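Long-range contacts in cytochrome P450 RhF (Acinetobacter radioresistens, PDB 6RO8), which probably catalyses monooxygenation as the heme domain of a longer, multidomain cytochrome P450, holding an iron protoporphyrin IX: residues 63-68 / 342-347; 85-90 / 318-323; 107-112 / 260-265. One frame throughout, in Å; residues are numbered along the deposited sequence.

Contact 1: 63-68 / 342-347; sequences YWIVTR and FLVSAS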
loop_
_atom_site.group_PDB
_atom_site.type_symbol
_atom_site.label_atom_id
_atom_site.label_comp_id
_atom_site.label_asym_id
_atom_site.label_seq_id
_atom_site.Cartn_x
_atom_site.Cartn_y
_atom_site.Cartn_z
ATOM N N TYR A 63 11.413 -11.622 -12.266
ATOM C CA TYR A 63 9.961 -11.547 -12.188
ATOM C C TYR A 63 9.387 -11.327 -13.576
ATOM O O TYR A 63 9.975 -10.615 -14.395
ATOM C CB TYR A 63 9.500 -10.397 -11.253
ATOM C CG TYR A 63 9.256 -10.784 -9.806
ATOM C CD1 TYR A 63 10.315 -10.992 -8.930
ATOM C CD2 TYR A 63 7.965 -10.900 -9.306
ATOM C CE1 TYR A 63 10.097 -11.330 -7.612
ATOM C CE2 TYR A 63 7.736 -11.237 -7.978
ATOM C CZ TYR A 63 8.806 -11.453 -7.139
ATOM O OH TYR A 63 8.585 -11.802 -5.820
ATOM N N TRP A 64 8.247 -11.943 -13.849
ATOM C CA TRP A 64 7.475 -11.485 -14.990
ATOM C C TRP A 64 6.893 -10.108 -14.677
ATOM O O TRP A 64 6.525 -9.807 -13.530
ATOM C CB TRP A 64 6.361 -12.469 -15.317
ATOM C CG TRP A 64 6.849 -13.741 -15.927
ATOM C CD1 TRP A 64 7.109 -14.917 -15.283
ATOM C CD2 TRP A 64 7.126 -13.970 -17.312
ATOM N NE1 TRP A 64 7.539 -15.866 -16.183
ATOM C CE2 TRP A 64 7.558 -15.311 -17.435
ATOM C CE3 TRP A 64 7.051 -13.173 -18.460
ATOM C CZ2 TRP A 64 7.914 -15.871 -18.661
ATOM C CZ3 TRP A 64 7.412 -13.729 -19.674
ATOM C CH2 TRP A 64 7.834 -15.071 -19.765
ATOM N N ILE A 65 6.843 -9.253 -15.694
ATOM C CA ILE A 65 6.243 -7.933 -15.553
ATOM C C ILE A 65 4.953 -7.894 -16.371
ATOM O O ILE A 65 4.941 -8.249 -17.556
ATOM C CB ILE A 65 7.215 -6.813 -15.971
ATOM C CG1 ILE A 65 8.596 -7.010 -15.332
ATOM C CG2 ILE A 65 6.610 -5.444 -15.636
ATOM C CD1 ILE A 65 8.755 -6.496 -13.936
ATOM N N VAL A 66 3.869 -7.473 -15.732
ATOM C CA VAL A 66 2.540 -7.454 -16.337
ATOM C C VAL A 66 2.062 -6.007 -16.304
ATOM O O VAL A 66 1.897 -5.428 -15.224
ATOM C CB VAL A 66 1.591 -8.393 -15.587
ATOM C CG1 VAL A 66 0.263 -8.459 -16.255
ATOM C CG2 VAL A 66 2.220 -9.776 -15.501
ATOM N N THR A 67 1.868 -5.413 -17.486
ATOM C CA THR A 67 1.709 -3.969 -17.624
ATOM C C THR A 67 0.305 -3.515 -17.985
ATOM O O THR A 67 -0.010 -2.344 -17.760
ATOM C CB THR A 67 2.675 -3.421 -18.684
ATOM O OG1 THR A 67 2.285 -3.896 -19.977
ATOM C CG2 THR A 67 4.132 -3.832 -18.375
ATOM N N ARG A 68 -0.549 -4.396 -18.507
ATOM C CA ARG A 68 -1.848 -4.010 -19.045
ATOM C C ARG A 68 -2.991 -4.265 -18.072
ATOM O O ARG A 68 -2.930 -5.169 -17.236
ATOM C CB ARG A 68 -2.130 -4.760 -20.341
ATOM C CG ARG A 68 -1.389 -4.176 -21.514
ATOM C CD ARG A 68 -1.886 -4.758 -22.793
ATOM N NE ARG A 68 -1.298 -4.041 -23.907
ATOM C CZ ARG A 68 -1.432 -4.406 -25.171
ATOM N NH1 ARG A 68 -2.133 -5.489 -25.466
ATOM N NH2 ARG A 68 -0.853 -3.699 -26.132
ATOM N N PHE A 342 5.122 -9.708 -11.239
ATOM C CA PHE A 342 4.792 -8.359 -10.780
ATOM C C PHE A 342 3.560 -7.883 -11.531
ATOM O O PHE A 342 3.579 -7.775 -12.762
ATOM C CB PHE A 342 5.951 -7.388 -10.998
ATOM C CG PHE A 342 6.775 -7.168 -9.775
ATOM C CD1 PHE A 342 6.194 -6.640 -8.631
ATOM C CD2 PHE A 342 8.107 -7.522 -9.748
ATOM C CE1 PHE A 342 6.947 -6.454 -7.485
ATOM C CE2 PHE A 342 8.862 -7.350 -8.610
ATOM C CZ PHE A 342 8.284 -6.818 -7.475
ATOM N N LEU A 343 2.485 -7.641 -10.800
ATOM C CA LEU A 343 1.279 -7.034 -11.363
ATOM C C LEU A 343 1.416 -5.530 -11.180
ATOM O O LEU A 343 1.158 -5.017 -10.087
ATOM C CB LEU A 343 0.033 -7.550 -10.650
ATOM C CG LEU A 343 -0.513 -8.944 -10.982
ATOM C CD1 LEU A 343 0.531 -10.035 -10.830
ATOM C CD2 LEU A 343 -1.759 -9.246 -10.140
ATOM N N VAL A 344 1.822 -4.799 -12.222
ATOM C CA VAL A 344 2.146 -3.373 -12.049
ATOM C C VAL A 344 0.851 -2.574 -12.183
ATOM O O VAL A 344 0.509 -2.066 -13.251
ATOM C CB VAL A 344 3.226 -2.900 -13.011
ATOM C CG1 VAL A 344 3.588 -1.455 -12.688
ATOM C CG2 VAL A 344 4.424 -3.759 -12.873
ATOM N N SER A 345 0.147 -2.426 -11.053
ATOM C CA SER A 345 -1.172 -1.798 -11.066
ATOM C C SER A 345 -1.119 -0.318 -11.451
ATOM O O SER A 345 -2.068 0.187 -12.060
ATOM C CB SER A 345 -1.845 -1.967 -9.709
ATOM O OG SER A 345 -0.907 -1.817 -8.674
ATOM N N ALA A 346 -0.046 0.399 -11.100
ATOM C CA ALA A 346 0.139 1.740 -11.650
ATOM C C ALA A 346 0.075 1.722 -13.173
ATOM O O ALA A 346 -0.539 2.599 -13.789
ATOM C CB ALA A 346 1.475 2.322 -11.187
ATOM N N SER A 347 0.694 0.718 -13.797
ATOM C CA SER A 347 0.684 0.612 -15.250
ATOM C C SER A 347 -0.708 0.291 -15.763
ATOM O O SER A 347 -1.152 0.844 -16.779
ATOM C CB SER A 347 1.670 -0.462 -15.696
ATOM O OG SER A 347 1.576 -0.657 -17.085
#
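Tyr63 and Phe342 meet ring against ring, but not as a regular stack: the centroids are 4.4 Å apart and the planes are inclined at 35°. Phe342 CE2 lies 3.6 Å above the Tyr63 plane, displaced toward the rim, and the backbone N of Phe342 sits in that plane at the ring edge. Two residues on, Ile65 runs beside Phe342 and points the same way, its CD1 near Phe342 CB. Ile65 CG2, set anti to the backbone N, meets Val344 CG2 at 3.9 Å, the side chains slanting past each other. Val66 and Leu343 pair on the other face of the sheet, where Val66 packs on helix 69-77.

The backbone evidence is that of parallel strands 63-66 and 340-343, neighbours in the β1 sheet of the P450 fold. Phe342 N donates to Trp64 O at 2.7 Å with a nearly straight N-H...O of 173°. Val66 N then donates to Phe342 O at 3.0 Å, and Val344 N to Val66 O at 3.1 Å. Beyond the strands, Ser347 OG turns toward Thr67 O, at a separation too short to trust, and is also bonded to Arg50 NH1.

Paired amides satisfy the polar backbone while apolar groups flank them, which implies a largely water-excluding join. Tyr63 OH is hydrogen-bonded to Arg321 NH1 on strand 320-324, so the one polar end of this aromatic pair has a partner.

Contact 2: 85-90 / 318-323; sequences CNALEK and VAWRRQ. With HEM (protoporphyrin IX containing Fe), chain B; HIS (histidine), chain C.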
loop_
_atom_site.group_PDB
_atom_site.type_symbol
_atom_site.label_atom_id
_atom_site.label_comp_id
_atom_site.label_asym_id
_atom_site.label_seq_id
_atom_site.Cartn_x
_atom_site.Cartn_y
_atom_site.Cartn_z
ATOM N N CYS A 85 1.063 -16.164 -2.257
ATOM C CA CYS A 85 2.019 -16.621 -1.248
ATOM C C CYS A 85 3.251 -15.726 -1.186
ATOM O O CYS A 85 3.768 -15.455 -0.097
ATOM C CB CYS A 85 2.406 -18.074 -1.513
ATOM S SG CYS A 85 3.235 -18.421 -3.094
ATOM N N ASN A 86 3.684 -15.196 -2.318
ATOM C CA ASN A 86 4.849 -14.333 -2.337
ATOM C C ASN A 86 4.528 -12.865 -2.061
ATOM O O ASN A 86 5.446 -12.042 -2.115
ATOM C CB ASN A 86 5.560 -14.453 -3.690
ATOM C CG ASN A 86 4.705 -13.953 -4.837
ATOM O OD1 ASN A 86 3.469 -13.925 -4.746
ATOM N ND2 ASN A 86 5.351 -13.521 -5.906
ATOM N N ALA A 87 3.276 -12.509 -1.743
ATOM C CA ALA A 87 2.923 -11.092 -1.649
ATOM C C ALA A 87 3.721 -10.362 -0.573
ATOM O O ALA A 87 3.919 -9.146 -0.679
ATOM C CB ALA A 87 1.421 -10.920 -1.399
ATOM N N LEU A 88 4.182 -11.070 0.463
ATOM C CA LEU A 88 4.991 -10.450 1.509
ATOM C C LEU A 88 6.391 -11.046 1.573
ATOM O O LEU A 88 7.127 -10.820 2.544
ATOM C CB LEU A 88 4.304 -10.568 2.866
ATOM C CG LEU A 88 2.924 -9.923 3.005
ATOM C CD1 LEU A 88 2.358 -10.302 4.362
ATOM C CD2 LEU A 88 2.956 -8.365 2.806
ATOM N N GLU A 89 6.772 -11.780 0.535
ATOM C CA GLU A 89 8.080 -12.401 0.455
ATOM C C GLU A 89 9.176 -11.362 0.249
ATOM O O GLU A 89 8.990 -10.362 -0.446
ATOM C CB GLU A 89 8.055 -13.406 -0.686
ATOM C CG GLU A 89 9.351 -14.105 -1.041
ATOM C CD GLU A 89 9.164 -14.927 -2.287
ATOM O OE1 GLU A 89 9.415 -14.400 -3.389
ATOM O OE2 GLU A 89 8.710 -16.079 -2.166
ATOM N N LYS A 90 10.336 -11.614 0.845
ATOM C CA LYS A 90 11.413 -10.641 0.765
ATOM C C LYS A 90 11.992 -10.631 -0.643
ATOM O O LYS A 90 12.340 -11.673 -1.197
ATOM C CB LYS A 90 12.499 -10.937 1.796
ATOM C CG LYS A 90 13.636 -9.931 1.708
ATOM C CD LYS A 90 14.654 -10.019 2.839
ATOM C CE LYS A 90 15.667 -8.854 2.795
ATOM N NZ LYS A 90 16.679 -8.869 1.693
ATOM N N VAL A 318 1.767 0.586 -6.280
ATOM C CA VAL A 318 2.033 0.674 -7.713
ATOM C C VAL A 318 2.337 -0.675 -8.343
ATOM O O VAL A 318 2.314 -0.775 -9.582
ATOM C CB VAL A 318 3.188 1.652 -8.007
ATOM C CG1 VAL A 318 2.770 3.109 -7.657
ATOM C CG2 VAL A 318 4.440 1.240 -7.235
ATOM N N ALA A 319 2.630 -1.709 -7.544
ATOM C CA ALA A 319 2.933 -3.045 -8.052
ATOM C C ALA A 319 2.719 -4.062 -6.938
ATOM O O ALA A 319 3.220 -3.878 -5.828
ATOM C CB ALA A 319 4.372 -3.132 -8.552
ATOM N N TRP A 320 1.982 -5.124 -7.230
ATOM C CA TRP A 320 1.773 -6.223 -6.301
ATOM C C TRP A 320 2.223 -7.522 -6.981
ATOM O O TRP A 320 2.571 -7.540 -8.168
ATOM C CB TRP A 320 0.303 -6.271 -5.849
ATOM C CG TRP A 320 0.110 -6.737 -4.438
ATOM C CD1 TRP A 320 -0.655 -7.799 -4.026
ATOM C CD2 TRP A 320 0.681 -6.171 -3.247
ATOM N NE1 TRP A 320 -0.586 -7.936 -2.654
ATOM C CE2 TRP A 320 0.225 -6.952 -2.151
ATOM C CE3 TRP A 320 1.544 -5.094 -2.997
ATOM C CZ2 TRP A 320 0.587 -6.678 -0.828
ATOM C CZ3 TRP A 320 1.922 -4.838 -1.678
ATOM C CH2 TRP A 320 1.431 -5.623 -0.611
ATOM N N ARG A 321 2.243 -8.624 -6.235
ATOM C CA ARG A 321 2.948 -9.811 -6.702
ATOM C C ARG A 321 2.083 -11.067 -6.628
ATOM O O ARG A 321 1.191 -11.203 -5.771
ATOM C CB ARG A 321 4.224 -10.027 -5.901
ATOM C CG ARG A 321 5.263 -8.931 -6.079
ATOM C CD ARG A 321 6.498 -9.253 -5.252
ATOM N NE ARG A 321 6.280 -8.985 -3.839
ATOM C CZ ARG A 321 7.096 -9.355 -2.858
ATOM N NH1 ARG A 321 8.221 -10.057 -3.123
ATOM N NH2 ARG A 321 6.774 -9.023 -1.607
ATOM N N ARG A 322 2.360 -11.990 -7.543
ATOM C CA ARG A 322 1.711 -13.289 -7.566
ATOM C C ARG A 322 2.766 -14.343 -7.856
ATOM O O ARG A 322 3.825 -14.046 -8.420
ATOM C CB ARG A 322 0.586 -13.354 -8.620
ATOM C CG ARG A 322 -0.678 -12.624 -8.229
ATOM C CD ARG A 322 -1.186 -13.144 -6.903
ATOM N NE ARG A 322 -2.504 -12.610 -6.559
ATOM C CZ ARG A 322 -2.721 -11.682 -5.628
ATOM N NH1 ARG A 322 -1.702 -11.171 -4.953
ATOM N NH2 ARG A 322 -3.956 -11.280 -5.368
ATOM N N GLN A 323 2.481 -15.580 -7.462
ATOM C CA GLN A 323 3.325 -16.716 -7.812
ATOM C C GLN A 323 2.487 -17.757 -8.523
ATOM O O GLN A 323 1.346 -18.014 -8.136
ATOM C CB GLN A 323 3.992 -17.355 -6.600
ATOM C CG GLN A 323 5.203 -18.177 -7.011
ATOM C CD GLN A 323 6.028 -18.668 -5.849
ATOM O OE1 GLN A 323 6.648 -17.883 -5.135
ATOM N NE2 GLN A 323 6.053 -19.981 -5.661
HETATM C CHA HEM B . -5.234 -6.093 0.702
HETATM C CHB HEM B . -3.877 -1.760 -1.052
HETATM C CHC HEM B . -5.216 0.443 3.087
HETATM C CHD HEM B . -6.106 -3.955 4.952
HETATM C C1A HEM B . -4.730 -5.126 -0.140
HETATM C C2A HEM B . -4.171 -5.322 -1.466
HETATM C C3A HEM B . -3.800 -4.138 -1.942
HETATM C C4A HEM B . -4.096 -3.125 -0.943
HETATM C CMA HEM B . -3.160 -3.908 -3.328
HETATM C CAA HEM B . -4.037 -6.667 -2.214
HETATM C CBA HEM B . -5.214 -6.764 -3.165
HETATM C CGA HEM B . -5.234 -8.082 -3.890
HETATM O O1A HEM B . -4.314 -8.908 -3.678
HETATM O O2A HEM B . -6.185 -8.295 -4.679
HETATM C C1B HEM B . -4.201 -0.790 -0.133
HETATM C C2B HEM B . -4.160 0.640 -0.368
HETATM C C3B HEM B . -4.517 1.256 0.785
HETATM C C4B HEM B . -4.802 0.230 1.780
HETATM C CMB HEM B . -3.759 1.273 -1.728
HETATM C CAB HEM B . -4.669 2.763 1.099
HETATM C CBB HEM B . -4.657 3.744 0.198
HETATM C C1C HEM B . -5.576 -0.555 3.966
HETATM C C2C HEM B . -6.011 -0.409 5.345
HETATM C C3C HEM B . -6.254 -1.647 5.833
HETATM C C4C HEM B . -5.984 -2.598 4.792
HETATM C CMC HEM B . -6.157 0.951 6.062
HETATM C CAC HEM B . -6.739 -2.132 7.227
HETATM C CBC HEM B . -6.972 -1.298 8.242
HETATM C C1D HEM B . -5.928 -4.919 3.991
HETATM C C2D HEM B . -6.091 -6.341 4.183
HETATM C C3D HEM B . -5.864 -6.935 3.017
HETATM C C4D HEM B . -5.542 -5.909 2.031
HETATM C CMD HEM B . -6.458 -7.060 5.499
HETATM C CAD HEM B . -5.911 -8.464 2.798
HETATM C CBD HEM B . -7.308 -8.952 2.443
HETATM C CGD HEM B . -7.205 -10.317 1.799
HETATM O O1D HEM B . -6.072 -10.828 1.674
HETATM O O2D HEM B . -8.243 -10.900 1.398
HETATM N NA HEM B . -4.652 -3.778 0.146
HETATM N NB HEM B . -4.594 -1.000 1.181
HETATM N NC HEM B . -5.572 -1.908 3.675
HETATM N ND HEM B . -5.596 -4.691 2.664
HETATM FE FE HEM B . -5.118 -2.825 1.944
HETATM N N HIS C . 1.142 -3.722 3.006
HETATM C CA HIS C . 0.201 -3.349 1.956
HETATM C C HIS C . -0.665 -2.168 2.384
HETATM O O HIS C . -1.599 -1.797 1.659
HETATM C CB HIS C . -0.682 -4.540 1.581
HETATM C CG HIS C . -1.129 -5.355 2.754
HETATM N ND1 HIS C . -2.452 -5.674 2.979
HETATM C CD2 HIS C . -0.429 -5.914 3.770
HETATM C CE1 HIS C . -2.546 -6.396 4.082
HETATM N NE2 HIS C . -1.333 -6.556 4.580
HETATM O OXT HIS C . -0.447 -1.577 3.443
HETATM O O HOH W 1 4.578 -7.596 -2.663
HETATM O O HOH W 2 -2.972 -3.273 2.647
#
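Arg321 is packed tightly into the backbone of 85-90. Glu89 O lies in its guanidinium plane at the edge and is gripped end-on by NH1 and NH2, each at 2.8 Å; the NH2 bond reaches a lone pair in the carbonyl plane, whereas NH1 comes from 39° above it. Asn86 O sits 3.2 Å above the centre of the same guanidinium, and Ala87 O takes a weak bond from NH2. A bend at chi3 (-76°) turns the group into this nest of carbonyls. The buried Asn86 adds a weak bond from ND2 to Arg322 O (3.0 Å).

The pairing joins the loop ahead of helix 96-104, the B-B' region of a P450, to strand 320-324 beside the heme. Trp320 has Ala87 O over one face and the heme methyl CMA over the other, while its CH2 touches CB of the bound histidine. Arg322 points away from the loop, and its NH2 bonds the heme propionate O1A at 2.9 Å.

On the partly exposed side the fit loosens. Cys85 SG rests on Gln323 CB at 3.7 Å. Glu89 and Gln323 cross at about a right angle; Glu89 OE1 makes a salt bridge with Lys340 NZ, to which Gln323 OE1 is hydrogen-bonded.

Contact 3: 107-112 / 260-265; sequences YGMNRT and LHSMMM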
loop_
_atom_site.group_PDB
_atom_site.type_symbol
_atom_site.label_atom_id
_atom_site.label_comp_id
_atom_site.label_asym_id
_atom_site.label_seq_id
_atom_site.Cartn_x
_atom_site.Cartn_y
_atom_site.Cartn_z
ATOM N N TYR A 107 12.260 -15.081 14.468
ATOM C CA TYR A 107 11.311 -14.442 13.563
ATOM C C TYR A 107 10.511 -15.494 12.809
ATOM O O TYR A 107 11.076 -16.415 12.214
ATOM C CB TYR A 107 12.078 -13.540 12.596
ATOM C CG TYR A 107 11.286 -12.776 11.568
ATOM C CD1 TYR A 107 10.573 -11.629 11.913
ATOM C CD2 TYR A 107 11.320 -13.151 10.231
ATOM C CE1 TYR A 107 9.873 -10.890 10.947
ATOM C CE2 TYR A 107 10.630 -12.435 9.264
ATOM C CZ TYR A 107 9.912 -11.304 9.621
ATOM O OH TYR A 107 9.233 -10.600 8.645
ATOM N N GLY A 108 9.189 -15.359 12.834
ATOM C CA GLY A 108 8.360 -16.429 12.320
ATOM C C GLY A 108 7.235 -15.961 11.430
ATOM O O GLY A 108 6.149 -16.549 11.425
ATOM N N MET A 109 7.480 -14.909 10.669
ATOM C CA MET A 109 6.438 -14.360 9.813
ATOM C C MET A 109 6.071 -15.358 8.731
ATOM O O MET A 109 6.929 -15.765 7.948
ATOM C CB MET A 109 6.921 -13.063 9.182
ATOM C CG MET A 109 5.994 -12.534 8.148
ATOM S SD MET A 109 4.776 -11.468 8.878
ATOM C CE MET A 109 3.471 -11.711 7.689
ATOM N N ASN A 110 4.789 -15.754 8.669
ATOM C CA ASN A 110 4.316 -16.669 7.658
ATOM C C ASN A 110 3.076 -16.058 7.023
ATOM O O ASN A 110 3.139 -14.919 6.567
ATOM C CB ASN A 110 4.099 -18.066 8.216
ATOM C CG ASN A 110 4.015 -19.121 7.128
ATOM O OD1 ASN A 110 4.624 -18.993 6.063
ATOM N ND2 ASN A 110 3.249 -20.171 7.388
ATOM N N ARG A 111 1.964 -16.772 6.974
ATOM C CA ARG A 111 0.778 -16.289 6.287
ATOM C C ARG A 111 -0.087 -15.399 7.173
ATOM O O ARG A 111 -0.311 -15.689 8.352
ATOM C CB ARG A 111 -0.052 -17.471 5.806
ATOM C CG ARG A 111 0.773 -18.519 5.149
ATOM C CD ARG A 111 1.559 -17.921 4.007
ATOM N NE ARG A 111 0.957 -18.302 2.741
ATOM C CZ ARG A 111 1.171 -19.467 2.150
ATOM N NH1 ARG A 111 1.979 -20.355 2.709
ATOM N NH2 ARG A 111 0.576 -19.741 1.002
ATOM N N THR A 112 -0.586 -14.321 6.578
ATOM C CA THR A 112 -1.591 -13.473 7.199
ATOM C C THR A 112 -2.886 -13.629 6.425
ATOM O O THR A 112 -3.404 -14.740 6.285
ATOM C CB THR A 112 -1.148 -12.016 7.190
ATOM O OG1 THR A 112 -0.852 -11.631 5.838
ATOM C CG2 THR A 112 0.090 -11.838 8.048
ATOM N N LEU A 260 -1.943 -14.999 14.138
ATOM C CA LEU A 260 -2.101 -13.868 15.046
ATOM C C LEU A 260 -0.823 -13.051 15.116
ATOM O O LEU A 260 -0.847 -11.823 14.966
ATOM C CB LEU A 260 -2.510 -14.359 16.434
ATOM C CG LEU A 260 -4.008 -14.563 16.662
ATOM C CD1 LEU A 260 -4.611 -15.549 15.669
ATOM C CD2 LEU A 260 -4.248 -15.018 18.101
ATOM N N HIS A 261 0.307 -13.722 15.305
ATOM C CA HIS A 261 1.564 -13.006 15.434
ATOM C C HIS A 261 1.982 -12.396 14.104
ATOM O O HIS A 261 2.430 -11.242 14.058
ATOM C CB HIS A 261 2.630 -13.958 15.970
ATOM C CG HIS A 261 3.849 -13.271 16.489
ATOM N ND1 HIS A 261 4.777 -13.909 17.286
ATOM C CD2 HIS A 261 4.301 -12.006 16.321
ATOM C CE1 HIS A 261 5.747 -13.065 17.584
ATOM N NE2 HIS A 261 5.484 -11.904 17.009
ATOM N N SER A 262 1.819 -13.146 13.010
ATOM C CA SER A 262 2.183 -12.624 11.696
ATOM C C SER A 262 1.291 -11.447 11.302
ATOM O O SER A 262 1.784 -10.407 10.843
ATOM C CB SER A 262 2.121 -13.747 10.654
ATOM O OG SER A 262 3.079 -14.775 10.936
ATOM N N MET A 263 -0.027 -11.580 11.493
ATOM C CA MET A 263 -0.922 -10.488 11.125
ATOM C C MET A 263 -0.660 -9.256 11.982
ATOM O O MET A 263 -0.678 -8.131 11.478
ATOM C CB MET A 263 -2.386 -10.932 11.225
ATOM C CG MET A 263 -3.407 -9.898 10.709
ATOM S SD MET A 263 -3.172 -9.483 8.962
ATOM C CE MET A 263 -4.845 -9.508 8.351
ATOM N N MET A 264 -0.399 -9.448 13.276
ATOM C CA MET A 264 -0.063 -8.318 14.136
ATOM C C MET A 264 0.978 -7.433 13.465
ATOM O O MET A 264 0.752 -6.238 13.247
ATOM C CB MET A 264 0.456 -8.810 15.491
ATOM C CG MET A 264 -0.573 -8.821 16.606
ATOM S SD MET A 264 -1.341 -7.219 16.951
ATOM C CE MET A 264 0.053 -6.340 17.608
ATOM N N MET A 265 2.123 -8.018 13.093
ATOM C CA MET A 265 3.207 -7.218 12.532
ATOM C C MET A 265 2.866 -6.682 11.156
ATOM O O MET A 265 3.114 -5.506 10.868
ATOM C CB MET A 265 4.497 -8.026 12.458
ATOM C CG MET A 265 5.713 -7.136 12.485
ATOM S SD MET A 265 7.256 -8.006 12.110
ATOM C CE MET A 265 6.760 -9.028 10.755
#
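Ser262 and Asn110 join helix 257-270, the first part of the P450 αI helix, to the B'-C loop between helices 96-104 and 121-127. Between the two segments the polar link is one hydrogen bond, Asn110 N to Ser262 OG, at 3.0 Å with an N-H...O angle of 170°. With OG anti to the carbonyl carbon (chi1 -63°), the hydroxyl reaches the loop; it is also bonded to Asn258 OD1, one turn back in the helix, so two partners fix its direction. Asn258 ND2 in turn donates to Gly108 O.

Van der Waals packing accounts for most of the remainder. Thr112 points at the helix, and its methyl CG2 settles on the backbone at Met263 N, 3.5 Å away, with Thr112 CB 3.7 Å from Met263 SD. Met109, bent at chi2, brings CE to Ser262 CB at 3.8 Å and SD to Met265 CE at 3.7 Å. Met263 also approaches the heme to about 4 Å between nearest atoms, placing this join at the rim of the heme pocket.

The sulfur-aromatic pair is Met265 with Tyr107, whose ring also makes an edge-to-face contact with Trp221. Met265 SD lies at the edge of the Tyr107 ring, 83° off its normal, and Met265 CE touches Tyr107 CE1 at 3.6 Å.

The three contacts are nested along the chain, in the order 63-68, 85-90, 107-112, 260-265, 318-323, 342-347: contact 3 lies inside the loop closed by contact 2, and contact 2 inside that of contact 1. Contacts 1 and 2 share the mixed sheet, where strands 340-343 and 320-324 are neighbours; their centres are 11 Å apart, and Phe342 packs directly on Arg321. Contacts 2 and 3, with centres 16 Å apart, touch through Leu88 (on Met109 and Thr112) and Cys85 (on Arg111). Contacts 1 and 3, 27 Å apart between centres, do not touch. In space the three run from the β1 sheet, past the heme propionate and the bound histidine, to helix 257-270, linking sheet and helical parts around the heme pocket.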